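Local structure of heme oxygenase (Chlamydomonas reinhardtii, 4RAJ) at residues Y53-G58 with A113-K118; G58-V63 with N222-A227. The protein probably cleaves heme oxidatively to biliverdin, releasing iron and carbon monoxide, as heme oxygenases do. All blocks are in the same frame, centred on the assembly; numbering follows the deposited sequence.

Both contacts are built on helix 50-76 and share Gly58, with centres about 9 Å apart. Contact 1 sets residues 53-58 against 113-118, where a short helix gives way to a loop; its centre lies about 16 Å from that of the chain, and it is made by one leucine, the carbon chain of a lysine passing a backbone oxygen, and a bridging water. Contact 2, about 10 Å from the chain centre, is a helix-helix packing of 58-63 on 222-227, made wholly of apolar side chains and reaching the ligand pocket. Both are partly buried, contact 1 farther out and contact 2 nearer the core. They meet where Leu115 CD1 of contact 1 lies 3.6 Å from Tyr62 OH of contact 2.

Contact 1. Residues Y53-G58 with A113-K118; sequences YAKALG and AQLGTK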
ATOM      1  N   TYR A  53     -16.902   1.083  -4.012  1.00 20.57           N
ATOM      2  CA  TYR A  53     -15.864   1.132  -3.002  1.00 19.19           C
ATOM      3  C   TYR A  53     -14.975  -0.118  -3.056  1.00 20.35           C
ATOM      4  O   TYR A  53     -13.744  -0.035  -3.096  1.00 19.06           O
ATOM      5  CB  TYR A  53     -16.511   1.282  -1.618  1.00 17.25           C
ATOM      6  CG  TYR A  53     -15.547   1.150  -0.470  1.00 19.07           C
ATOM      7  CD1 TYR A  53     -14.695   2.195  -0.128  1.00 18.08           C
ATOM      8  CD2 TYR A  53     -15.486  -0.020   0.275  1.00 20.04           C
ATOM      9  CE1 TYR A  53     -13.805   2.072   0.936  1.00 24.15           C
ATOM     10  CE2 TYR A  53     -14.608  -0.150   1.333  1.00 24.81           C
ATOM     11  CZ  TYR A  53     -13.777   0.895   1.662  1.00 27.10           C
ATOM     12  OH  TYR A  53     -12.904   0.758   2.709  1.00 23.81           O
ATOM     13  N   ALA A  54     -15.609  -1.277  -3.081  1.00 19.19           N
ATOM     14  CA  ALA A  54     -14.887  -2.550  -3.046  1.00 20.98           C
ATOM     15  C   ALA A  54     -14.105  -2.812  -4.334  1.00 21.42           C
ATOM     16  O   ALA A  54     -13.004  -3.368  -4.306  1.00 17.77           O
ATOM     17  CB  ALA A  54     -15.867  -3.699  -2.775  1.00 17.45           C
ATOM     18  N   LYS A  55     -14.673  -2.421  -5.470  1.00 17.89           N
ATOM     19  CA  LYS A  55     -13.932  -2.505  -6.734  1.00 22.92           C
ATOM     20  C   LYS A  55     -12.673  -1.655  -6.701  1.00 22.36           C
ATOM     21  O   LYS A  55     -11.622  -2.063  -7.207  1.00 22.45           O
ATOM     22  CB  LYS A  55     -14.804  -2.086  -7.916  1.00 22.03           C
ATOM     23  CG  LYS A  55     -15.611  -3.225  -8.466  1.00 32.79           C
ATOM     24  CD  LYS A  55     -16.632  -2.762  -9.487  1.00 46.99           C
ATOM     25  CE  LYS A  55     -18.036  -3.117  -9.017  1.00 46.93           C
ATOM     26  NZ  LYS A  55     -18.975  -3.368 -10.149  1.00 54.81           N
ATOM     27  N   ALA A  56     -12.784  -0.474  -6.107  1.00 22.58           N
ATOM     28  CA  ALA A  56     -11.633   0.414  -5.973  1.00 30.52           C
ATOM     29  C   ALA A  56     -10.591  -0.193  -5.032  1.00 27.27           C
ATOM     30  O   ALA A  56      -9.400  -0.156  -5.323  1.00 23.55           O
ATOM     31  CB  ALA A  56     -12.071   1.788  -5.484  1.00 25.14           C
ATOM     32  N   LEU A  57     -11.044  -0.763  -3.915  1.00 19.53           N
ATOM     33  CA  LEU A  57     -10.154  -1.512  -3.010  1.00 21.00           C
ATOM     34  C   LEU A  57      -9.418  -2.618  -3.749  1.00 19.12           C
ATOM     35  O   LEU A  57      -8.241  -2.893  -3.481  1.00 19.68           O
ATOM     36  CB  LEU A  57     -10.931  -2.144  -1.845  1.00 25.21           C
ATOM     37  CG  LEU A  57     -11.343  -1.355  -0.605  1.00 29.72           C
ATOM     38  CD1 LEU A  57     -11.916  -2.314   0.422  1.00 31.25           C
ATOM     39  CD2 LEU A  57     -10.186  -0.601  -0.002  1.00 24.88           C
ATOM     40  N   GLY A  58     -10.127  -3.268  -4.666  1.00 18.28           N
ATOM     41  CA  GLY A  58      -9.558  -4.342  -5.463  1.00 19.47           C
ATOM     42  C   GLY A  58      -8.303  -3.951  -6.237  1.00 21.62           C
ATOM     43  O   GLY A  58      -7.419  -4.774  -6.396  1.00 19.67           O
ATOM     44  N   ALA A 113     -14.725 -11.529 -11.023  1.00 22.98           N
ATOM     45  CA  ALA A 113     -15.310 -10.933 -12.221  1.00 28.98           C
ATOM     46  C   ALA A 113     -15.673  -9.465 -12.028  1.00 35.15           C
ATOM     47  O   ALA A 113     -15.481  -8.665 -12.942  1.00 30.08           O
ATOM     48  CB  ALA A 113     -16.534 -11.704 -12.657  1.00 27.65           C
ATOM     49  N   GLN A 114     -16.197  -9.104 -10.854  1.00 24.06           N
ATOM     50  CA  GLN A 114     -16.616  -7.716 -10.648  1.00 21.76           C
ATOM     51  C   GLN A 114     -15.421  -6.773 -10.570  1.00 27.73           C
ATOM     52  O   GLN A 114     -15.582  -5.567 -10.726  1.00 31.51           O
ATOM     53  CB  GLN A 114     -17.470  -7.534  -9.391  1.00 28.01           C
ATOM     54  CG  GLN A 114     -18.410  -8.669  -9.068  1.00 34.78           C
ATOM     55  CD  GLN A 114     -19.570  -8.284  -8.158  1.00 59.19           C
ATOM     56  OE1 GLN A 114     -19.421  -7.457  -7.265  1.00 53.39           O
ATOM     57  NE2 GLN A 114     -20.691  -8.989  -8.300  1.00 76.12           N
ATOM     58  N   LEU A 115     -14.227  -7.302 -10.324  1.00 26.31           N
ATOM     59  CA  LEU A 115     -13.037  -6.455 -10.339  1.00 30.67           C
ATOM     60  C   LEU A 115     -12.667  -6.042 -11.765  1.00 34.64           C
ATOM     61  O   LEU A 115     -11.870  -5.125 -11.957  1.00 36.98           O
ATOM     62  CB  LEU A 115     -11.851  -7.155  -9.680  1.00 23.40           C
ATOM     63  CG  LEU A 115     -11.924  -7.351  -8.165  1.00 24.29           C
ATOM     64  CD1 LEU A 115     -10.556  -7.745  -7.633  1.00 28.77           C
ATOM     65  CD2 LEU A 115     -12.435  -6.092  -7.476  1.00 24.18           C
ATOM     66  N   GLY A 116     -13.239  -6.723 -12.754  1.00 34.06           N
ATOM     67  CA  GLY A 116     -13.075  -6.334 -14.147  1.00 37.47           C
ATOM     68  C   GLY A 116     -11.706  -6.623 -14.731  1.00 32.81           C
ATOM     69  O   GLY A 116     -11.112  -7.656 -14.464  1.00 38.61           O
ATOM     70  N   THR A 117     -11.195  -5.705 -15.541  1.00 33.36           N
ATOM     71  CA  THR A 117      -9.851  -5.872 -16.081  1.00 32.49           C
ATOM     72  C   THR A 117      -8.887  -4.912 -15.402  1.00 26.45           C
ATOM     73  O   THR A 117      -9.256  -3.793 -15.049  1.00 30.46           O
ATOM     74  CB  THR A 117      -9.808  -5.633 -17.609  1.00 40.37           C
ATOM     75  OG1 THR A 117     -10.200  -4.284 -17.890  1.00 48.99           O
ATOM     76  CG2 THR A 117     -10.746  -6.575 -18.320  1.00 40.24           C
ATOM     77  N   LYS A 118      -7.645  -5.337 -15.233  1.00 27.60           N
ATOM     78  CA  LYS A 118      -6.645  -4.461 -14.640  1.00 21.59           C
ATOM     79  C   LYS A 118      -6.312  -3.328 -15.596  1.00 25.81           C
ATOM     80  O   LYS A 118      -6.134  -3.562 -16.793  1.00 27.57           O
ATOM     81  CB  LYS A 118      -5.382  -5.245 -14.302  1.00 21.44           C
ATOM     82  CG  LYS A 118      -5.636  -6.429 -13.381  1.00 25.10           C
ATOM     83  CD  LYS A 118      -4.318  -7.043 -12.918  1.00 26.71           C
ATOM     84  CE  LYS A 118      -4.566  -8.260 -12.052  1.00 26.26           C
ATOM     85  NZ  LYS A 118      -3.299  -8.894 -11.624  1.00 24.10           N
TER
HETATM   86  O   HOH W   1     -10.828  -3.275  -9.472  1.00 32.17           O
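Leu115 packs on Lys55 and Gly58, where the all-helical heme oxygenase fold lays the end of the short helix 111-114 against the long helix 50-76. Its CB leads to CG, which stands anti to its own carbonyl carbon (chi1 -70°), and this puts the two methyls at the helix surface. CD2 settles in the shallow site between Lys55 and Gly58, 3.9 Å from Gly58 CA and 4.0 Å from Lys55 CA; CD1 reaches Gly58 CA at 4.2 Å. The glycine matters here, because a CB on residue 58 would run into CD2.

Lys55 makes the second half of the contact. From its CB the chain runs out past the carbonyl of Gln114: CG passes 3.3 Å from Gln114 O and CD 3.2 Å, before a bend at chi3 (-120°) takes the chain onward, with NZ still 4.1 Å from that oxygen. These are approaches of methylene carbons rather than a lysine-carbonyl bond, and the Lys55 side chain also touches Phe228. Gly116 is the first residue to leave helical phi/psi, with positive phi, and the chain turns toward Lys118, which forms a salt bridge with Glu126. Between the two backbones sits a single bridging water: it donates to Lys55 O at 2.7 Å and, over a longer bond, to Leu115 O at 3.3 Å.

Contact 2. Residues G58-V63 with N222-A227; sequences GCFYYV and NAIIKA
Ile224 covers more of this contact than any other residue, meeting Cys59, Phe60 and Val63 with its CG2 and CD1 methyls. The segments run roughly antiparallel, at 149°, with axes 10.9 Å apart, so only side chains meet. CG2 of Ile224, anti to its backbone N, is directed at segment 58-63 and packs 3.8 Å from Cys59 CB; the same methyl lies obliquely to the Phe60 ring, 4.1 Å from CE2. At the other end of the side chain, Ile224 CD1 meets Val63 CG2 at 3.8 Å. Val63 is itself buried, backed by Leu122 and Tyr125 of helix 120-135, and this is the close-packed part of the contact.

The side toward Ile225 is looser. There Phe60 reaches across with its far edge alone, and CZ comes to 4.0 Å from Ile225 CG1, which sits near the ring plane. Both residues are partly exposed, whereas Ile224 and Val63 are buried; Ile225 is flanked by Val39 and Arg42 of helix 29-47. With an alanine here in place of Phe60, Ile225 CG1 is likely to lose its aromatic neighbour and a gap would probably open beside Ile224 CG2.

Phe60 and Ile225 also belong to the pocket that holds a polyether molecule, probably from the crystallisation liquor, together with Ser35, which is hydrogen-bonded to Asn222 OD1. The roughly antiparallel helix pair thus helps line what is probably the heme pocket, as in heme oxygenases generally, where heme lies between helices.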
ATOM      1  N   GLY A  58     -10.127  -3.268  -4.666  1.00 18.28           N
ATOM      2  CA  GLY A  58      -9.558  -4.342  -5.463  1.00 19.47           C
ATOM      3  C   GLY A  58      -8.303  -3.951  -6.237  1.00 21.62           C
ATOM      4  O   GLY A  58      -7.419  -4.774  -6.396  1.00 19.67           O
ATOM      5  N   CYS A  59      -8.218  -2.706  -6.703  1.00 19.42           N
ATOM      6  CA  CYS A  59      -7.004  -2.223  -7.359  1.00 20.79           C
ATOM      7  C   CYS A  59      -5.822  -2.382  -6.439  1.00 25.50           C
ATOM      8  O   CYS A  59      -4.759  -2.854  -6.824  1.00 21.51           O
ATOM      9  CB  CYS A  59      -7.131  -0.754  -7.761  1.00 22.02           C
ATOM     10  SG  CYS A  59      -8.373  -0.503  -9.011  1.00 31.70           S
ATOM     11  N   PHE A  60      -6.016  -1.981  -5.199  1.00 17.21           N
ATOM     12  CA  PHE A  60      -4.915  -2.010  -4.267  1.00 19.31           C
ATOM     13  C   PHE A  60      -4.738  -3.367  -3.600  1.00 19.41           C
ATOM     14  O   PHE A  60      -3.664  -3.665  -3.061  1.00 21.24           O
ATOM     15  CB  PHE A  60      -5.098  -0.860  -3.282  1.00 19.62           C
ATOM     16  CG  PHE A  60      -4.800   0.445  -3.930  1.00 21.06           C
ATOM     17  CD1 PHE A  60      -3.499   0.917  -3.970  1.00 29.27           C
ATOM     18  CD2 PHE A  60      -5.776   1.121  -4.639  1.00 22.65           C
ATOM     19  CE1 PHE A  60      -3.195   2.096  -4.639  1.00 31.23           C
ATOM     20  CE2 PHE A  60      -5.476   2.302  -5.319  1.00 27.30           C
ATOM     21  CZ  PHE A  60      -4.185   2.784  -5.314  1.00 29.62           C
ATOM     22  N   TYR A  61      -5.761  -4.208  -3.681  1.00 16.43           N
ATOM     23  CA  TYR A  61      -5.577  -5.614  -3.356  1.00 17.12           C
ATOM     24  C   TYR A  61      -4.437  -6.145  -4.230  1.00 22.09           C
ATOM     25  O   TYR A  61      -3.469  -6.731  -3.724  1.00 19.48           O
ATOM     26  CB  TYR A  61      -6.878  -6.401  -3.574  1.00 18.85           C
ATOM     27  CG  TYR A  61      -6.674  -7.891  -3.694  1.00 18.27           C
ATOM     28  CD1 TYR A  61      -6.154  -8.633  -2.637  1.00 16.83           C
ATOM     29  CD2 TYR A  61      -7.004  -8.561  -4.869  1.00 21.95           C
ATOM     30  CE1 TYR A  61      -5.967 -10.020  -2.749  1.00 24.30           C
ATOM     31  CE2 TYR A  61      -6.814  -9.934  -4.990  1.00 27.33           C
ATOM     32  CZ  TYR A  61      -6.302 -10.656  -3.930  1.00 27.11           C
ATOM     33  OH  TYR A  61      -6.113 -12.022  -4.069  1.00 28.39           O
ATOM     34  N   TYR A  62      -4.522  -5.891  -5.534  1.00 17.77           N
ATOM     35  CA  TYR A  62      -3.478  -6.348  -6.447  1.00 18.08           C
ATOM     36  C   TYR A  62      -2.141  -5.666  -6.209  1.00 18.07           C
ATOM     37  O   TYR A  62      -1.093  -6.299  -6.372  1.00 17.99           O
ATOM     38  CB  TYR A  62      -3.902  -6.138  -7.903  1.00 18.74           C
ATOM     39  CG  TYR A  62      -5.015  -7.096  -8.302  1.00 19.36           C
ATOM     40  CD1 TYR A  62      -4.844  -8.473  -8.182  1.00 21.81           C
ATOM     41  CD2 TYR A  62      -6.226  -6.623  -8.795  1.00 22.50           C
ATOM     42  CE1 TYR A  62      -5.860  -9.354  -8.546  1.00 24.72           C
ATOM     43  CE2 TYR A  62      -7.247  -7.495  -9.165  1.00 25.12           C
ATOM     44  CZ  TYR A  62      -7.054  -8.856  -9.042  1.00 29.72           C
ATOM     45  OH  TYR A  62      -8.077  -9.713  -9.407  1.00 31.94           O
ATOM     46  N   VAL A  63      -2.159  -4.381  -5.859  1.00 18.75           N
ATOM     47  CA  VAL A  63      -0.898  -3.705  -5.530  1.00 15.84           C
ATOM     48  C   VAL A  63      -0.221  -4.419  -4.364  1.00 21.75           C
ATOM     49  O   VAL A  63       0.963  -4.793  -4.425  1.00 17.40           O
ATOM     50  CB  VAL A  63      -1.100  -2.220  -5.169  1.00 15.16           C
ATOM     51  CG1 VAL A  63       0.205  -1.627  -4.585  1.00 16.98           C
ATOM     52  CG2 VAL A  63      -1.572  -1.423  -6.404  1.00 17.40           C
ATOM     53  N   ASN A 222      -1.181   7.217  -8.019  1.00 20.76           N
ATOM     54  CA  ASN A 222      -2.031   8.248  -8.626  1.00 21.57           C
ATOM     55  C   ASN A 222      -2.551   7.801  -9.990  1.00 21.69           C
ATOM     56  O   ASN A 222      -3.711   8.024 -10.328  1.00 20.74           O
ATOM     57  CB  ASN A 222      -1.266   9.566  -8.731  1.00 22.13           C
ATOM     58  CG  ASN A 222      -1.078  10.226  -7.381  1.00 28.78           C
ATOM     59  OD1 ASN A 222      -1.569   9.726  -6.360  1.00 25.68           O
ATOM     60  ND2 ASN A 222      -0.358  11.341  -7.358  1.00 30.25           N
ATOM     61  N   ALA A 223      -1.688   7.130 -10.746  1.00 19.37           N
ATOM     62  CA  ALA A 223      -2.043   6.607 -12.059  1.00 25.22           C
ATOM     63  C   ALA A 223      -3.147   5.568 -11.953  1.00 19.07           C
ATOM     64  O   ALA A 223      -4.080   5.549 -12.754  1.00 21.38           O
ATOM     65  CB  ALA A 223      -0.812   6.008 -12.731  1.00 24.78           C
ATOM     66  N   ILE A 224      -3.029   4.699 -10.958  1.00 20.53           N
ATOM     67  CA  ILE A 224      -4.005   3.631 -10.729  1.00 16.83           C
ATOM     68  C   ILE A 224      -5.360   4.216 -10.309  1.00 22.31           C
ATOM     69  O   ILE A 224      -6.419   3.806 -10.801  1.00 17.37           O
ATOM     70  CB  ILE A 224      -3.470   2.650  -9.685  1.00 18.66           C
ATOM     71  CG1 ILE A 224      -2.245   1.922 -10.262  1.00 21.54           C
ATOM     72  CG2 ILE A 224      -4.530   1.649  -9.256  1.00 16.89           C
ATOM     73  CD1 ILE A 224      -1.449   1.115  -9.239  1.00 18.90           C
ATOM     74  N   ILE A 225      -5.314   5.195  -9.418  1.00 18.16           N
ATOM     75  CA  ILE A 225      -6.521   5.898  -8.992  1.00 20.68           C
ATOM     76  C   ILE A 225      -7.226   6.598 -10.159  1.00 23.70           C
ATOM     77  O   ILE A 225      -8.448   6.512 -10.314  1.00 26.66           O
ATOM     78  CB  ILE A 225      -6.184   6.923  -7.902  1.00 21.96           C
ATOM     79  CG1 ILE A 225      -5.771   6.194  -6.623  1.00 21.28           C
ATOM     80  CG2 ILE A 225      -7.382   7.804  -7.603  1.00 21.14           C
ATOM     81  CD1 ILE A 225      -5.056   7.071  -5.636  1.00 23.49           C
ATOM     82  N   LYS A 226      -6.452   7.278 -10.995  1.00 21.71           N
ATOM     83  CA  LYS A 226      -7.045   8.041 -12.092  1.00 21.94           C
ATOM     84  C   LYS A 226      -7.609   7.132 -13.175  1.00 27.05           C
ATOM     85  O   LYS A 226      -8.558   7.500 -13.868  1.00 30.40           O
ATOM     86  CB  LYS A 226      -6.015   9.005 -12.685  1.00 24.79           C
ATOM     87  CG  LYS A 226      -5.823  10.228 -11.813  1.00 27.74           C
ATOM     88  CD  LYS A 226      -4.933  11.263 -12.470  1.00 35.31           C
ATOM     89  CE  LYS A 226      -3.506  10.760 -12.562  1.00 43.62           C
ATOM     90  NZ  LYS A 226      -2.555  11.881 -12.819  1.00 48.53           N
ATOM     91  N   ALA A 227      -7.046   5.938 -13.303  1.00 25.70           N
ATOM     92  CA  ALA A 227      -7.479   5.002 -14.338  1.00 28.44           C
ATOM     93  C   ALA A 227      -8.764   4.271 -13.950  1.00 29.79           C
ATOM     94  O   ALA A 227      -9.372   3.596 -14.777  1.00 29.53           O
ATOM     95  CB  ALA A 227      -6.366   3.994 -14.640  1.00 23.91           C
TER